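Translation initiation factor 6 (Methanocaldococcus jannaschii, PDB 1G61) binds the 50S ribosomal subunit and prevents it from joining the 30S subunit to form the 70S initiation complex. Local coordinates at residues 117-122 with 172-177. Sequence-based numbering, arbitrary orientation.
Sequences GALISP and LEFLKS
The backbone hydrogen bond from K176 N to L172 O, 2.9 Å long, closes the helical turn from which F174 and L175 reach across to L119. The meeting itself is wholly apolar and small, burying about 95 Å² in all, and L119 is its hub because its forked end offers one methyl group to each partner. CD1 of L119 lies 4.0 Å from CE2 of F174, near the ring plane, and so meets the edge of the phenyl group and not its face. CD2 of L119 touches CD2 of L175 at 3.9 Å, the two leucine side chains crossing at roughly a right angle. With CG of L119 opposite the backbone nitrogen (chi1 -172°), the fork extends away from its own backbone, and together with the reach of L175 it spans the 8.5 Å between the CA atoms of L119 and L175. In this pentein fold, a ring of pseudosymmetric alpha/beta units, the contact joins the middle strand of the mixed sheet 111-113, 117-120, 138-141 to helix 169-179, which packs on strand 183-186. Leucine suits position 175, where the side chain is buried and also touches I184 and I144. Phenylalanine suits exposed position 174, since its long ring brings one edge to L119 although its CB does not point at the strand. Backbone hydrogen bonding with L112 holds L119 in the sheet, while V150 packs against its side chain.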
ATOM      1  N   GLY A 117     -11.127   4.592  -4.692  1.00  7.22           N
ATOM      2  CA  GLY A 117     -11.964   3.946  -3.644  1.00  7.02           C
ATOM      3  C   GLY A 117     -11.031   3.378  -2.569  1.00  6.19           C
ATOM      4  O   GLY A 117      -9.838   3.150  -2.813  1.00  7.16           O
ATOM      5  N   ALA A 118     -11.643   3.157  -1.421  1.00  6.86           N
ATOM      6  CA  ALA A 118     -10.901   2.591  -0.280  1.00  6.80           C
ATOM      7  C   ALA A 118     -11.789   1.658   0.504  1.00  6.64           C
ATOM      8  O   ALA A 118     -13.005   1.892   0.659  1.00  7.38           O
ATOM      9  CB  ALA A 118     -10.392   3.751   0.611  1.00  8.12           C
ATOM     10  N   LEU A 119     -11.144   0.601   1.021  1.00  6.44           N
ATOM     11  CA  LEU A 119     -11.777  -0.353   1.920  1.00  5.96           C
ATOM     12  C   LEU A 119     -11.065  -0.236   3.278  1.00  5.83           C
ATOM     13  O   LEU A 119      -9.838  -0.154   3.346  1.00  6.72           O
ATOM     14  CB  LEU A 119     -11.637  -1.776   1.379  1.00  7.07           C
ATOM     15  CG  LEU A 119     -12.410  -2.865   2.113  1.00  7.76           C
ATOM     16  CD1 LEU A 119     -13.928  -2.702   1.920  1.00  9.22           C
ATOM     17  CD2 LEU A 119     -11.973  -4.246   1.614  1.00  8.48           C
ATOM     18  N   ILE A 120     -11.834  -0.247   4.382  1.00  7.27           N
ATOM     19  CA  ILE A 120     -11.238  -0.114   5.710  1.00  6.42           C
ATOM     20  C   ILE A 120     -11.807  -1.198   6.609  1.00  6.53           C
ATOM     21  O   ILE A 120     -12.990  -1.585   6.540  1.00  7.58           O
ATOM     22  CB  ILE A 120     -11.476   1.289   6.332  1.00  6.55           C
ATOM     23  CG1 ILE A 120     -12.939   1.521   6.753  1.00  8.05           C
ATOM     24  CG2 ILE A 120     -10.960   2.379   5.409  1.00  7.71           C
ATOM     25  CD1 ILE A 120     -13.176   2.827   7.497  1.00  8.33           C
ATOM     26  N   SER A 121     -10.920  -1.645   7.519  1.00  7.40           N
ATOM     27  CA  SER A 121     -11.341  -2.597   8.547  1.00  8.02           C
ATOM     28  C   SER A 121     -12.509  -2.056   9.346  1.00  7.10           C
ATOM     29  O   SER A 121     -12.551  -0.858   9.683  1.00  8.28           O
ATOM     30  CB  SER A 121     -10.162  -2.808   9.522  1.00  8.53           C
ATOM     31  OG  SER A 121     -10.620  -3.527  10.657  1.00 10.59           O
ATOM     32  N   PRO A 122     -13.455  -2.923   9.743  1.00  8.06           N
ATOM     33  CA  PRO A 122     -14.506  -2.480  10.660  1.00  9.85           C
ATOM     34  C   PRO A 122     -13.927  -1.881  11.936  1.00  9.08           C
ATOM     35  O   PRO A 122     -14.603  -1.027  12.555  1.00 10.09           O
ATOM     36  CB  PRO A 122     -15.247  -3.803  11.005  1.00 10.24           C
ATOM     37  CG  PRO A 122     -15.022  -4.657   9.783  1.00 10.56           C
ATOM     38  CD  PRO A 122     -13.596  -4.343   9.391  1.00 10.25           C
ATOM     39  N   LEU A 172     -14.848 -10.503  -5.049  1.00 10.76           N
ATOM     40  CA  LEU A 172     -14.015  -9.988  -6.130  1.00 10.26           C
ATOM     41  C   LEU A 172     -14.795  -8.966  -6.979  1.00  9.47           C
ATOM     42  O   LEU A 172     -14.281  -7.915  -7.317  1.00 10.57           O
ATOM     43  CB  LEU A 172     -13.486 -11.128  -6.996  1.00 13.19           C
ATOM     44  CG  LEU A 172     -12.096 -11.068  -7.571  1.00 18.06           C
ATOM     45  CD1 LEU A 172     -10.994 -11.081  -6.521  1.00 15.26           C
ATOM     46  CD2 LEU A 172     -11.907 -12.245  -8.507  1.00 22.86           C
ATOM     47  N   GLU A 173     -16.060  -9.243  -7.313  1.00  9.33           N
ATOM     48  CA  GLU A 173     -16.872  -8.275  -8.034  1.00 10.72           C
ATOM     49  C   GLU A 173     -17.078  -6.999  -7.241  1.00  8.72           C
ATOM     50  O   GLU A 173     -17.002  -5.881  -7.785  1.00  9.96           O
ATOM     51  CB  GLU A 173     -18.255  -8.828  -8.429  1.00 13.19           C
ATOM     52  CG  GLU A 173     -18.928  -7.933  -9.465  1.00 21.63           C
ATOM     53  CD  GLU A 173     -18.044  -7.299 -10.523  1.00 35.74           C
ATOM     54  OE1 GLU A 173     -17.422  -8.078 -11.299  1.00 38.01           O
ATOM     55  OE2 GLU A 173     -17.965  -6.035 -10.618  1.00 38.84           O
ATOM     56  N   PHE A 174     -17.324  -7.064  -5.943  1.00  8.77           N
ATOM     57  CA  PHE A 174     -17.423  -5.900  -5.075  1.00  7.70           C
ATOM     58  C   PHE A 174     -16.164  -5.070  -5.092  1.00  7.81           C
ATOM     59  O   PHE A 174     -16.234  -3.844  -5.192  1.00  9.21           O
ATOM     60  CB  PHE A 174     -17.756  -6.420  -3.663  1.00  9.48           C
ATOM     61  CG  PHE A 174     -17.624  -5.323  -2.604  1.00  7.86           C
ATOM     62  CD1 PHE A 174     -18.577  -4.337  -2.396  1.00  9.84           C
ATOM     63  CD2 PHE A 174     -16.479  -5.299  -1.822  1.00 10.13           C
ATOM     64  CE1 PHE A 174     -18.397  -3.360  -1.420  1.00 11.01           C
ATOM     65  CE2 PHE A 174     -16.321  -4.321  -0.854  1.00 10.71           C
ATOM     66  CZ  PHE A 174     -17.267  -3.333  -0.642  1.00 11.29           C
ATOM     67  N   LEU A 175     -14.999  -5.717  -4.950  1.00  7.95           N
ATOM     68  CA  LEU A 175     -13.730  -4.979  -4.941  1.00  7.52           C
ATOM     69  C   LEU A 175     -13.463  -4.307  -6.278  1.00  7.57           C
ATOM     70  O   LEU A 175     -12.996  -3.180  -6.391  1.00  8.98           O
ATOM     71  CB  LEU A 175     -12.572  -5.922  -4.604  1.00  8.53           C
ATOM     72  CG  LEU A 175     -12.674  -6.507  -3.181  1.00  8.84           C
ATOM     73  CD1 LEU A 175     -11.678  -7.658  -3.008  1.00 11.31           C
ATOM     74  CD2 LEU A 175     -12.536  -5.472  -2.070  1.00 10.39           C
ATOM     75  N   LYS A 176     -13.777  -5.029  -7.348  1.00  9.56           N
ATOM     76  CA  LYS A 176     -13.566  -4.467  -8.690  1.00 10.07           C
ATOM     77  C   LYS A 176     -14.381  -3.209  -8.841  1.00 10.08           C
ATOM     78  O   LYS A 176     -13.922  -2.208  -9.407  1.00 11.76           O
ATOM     79  CB  LYS A 176     -13.898  -5.549  -9.720  1.00 12.89           C
ATOM     80  CG  LYS A 176     -13.545  -5.144 -11.126  1.00 17.61           C
ATOM     81  CD  LYS A 176     -13.906  -6.318 -12.046  1.00 17.09           C
ATOM     82  CE  LYS A 176     -13.364  -5.999 -13.429  1.00 22.44           C
ATOM     83  NZ  LYS A 176     -14.108  -6.827 -14.412  1.00 25.79           N
ATOM     84  N   SER A 177     -15.619  -3.226  -8.344  1.00 10.29           N
ATOM     85  CA  SER A 177     -16.520  -2.084  -8.423  1.00  9.83           C
ATOM     86  C   SER A 177     -16.039  -0.962  -7.525  1.00 11.21           C
ATOM     87  O   SER A 177     -15.986   0.218  -7.909  1.00 11.87           O
ATOM     88  CB  SER A 177     -17.943  -2.564  -8.046  1.00 14.37           C
ATOM     89  OG  SER A 177     -18.803  -1.458  -7.963  1.00 21.23           O
TER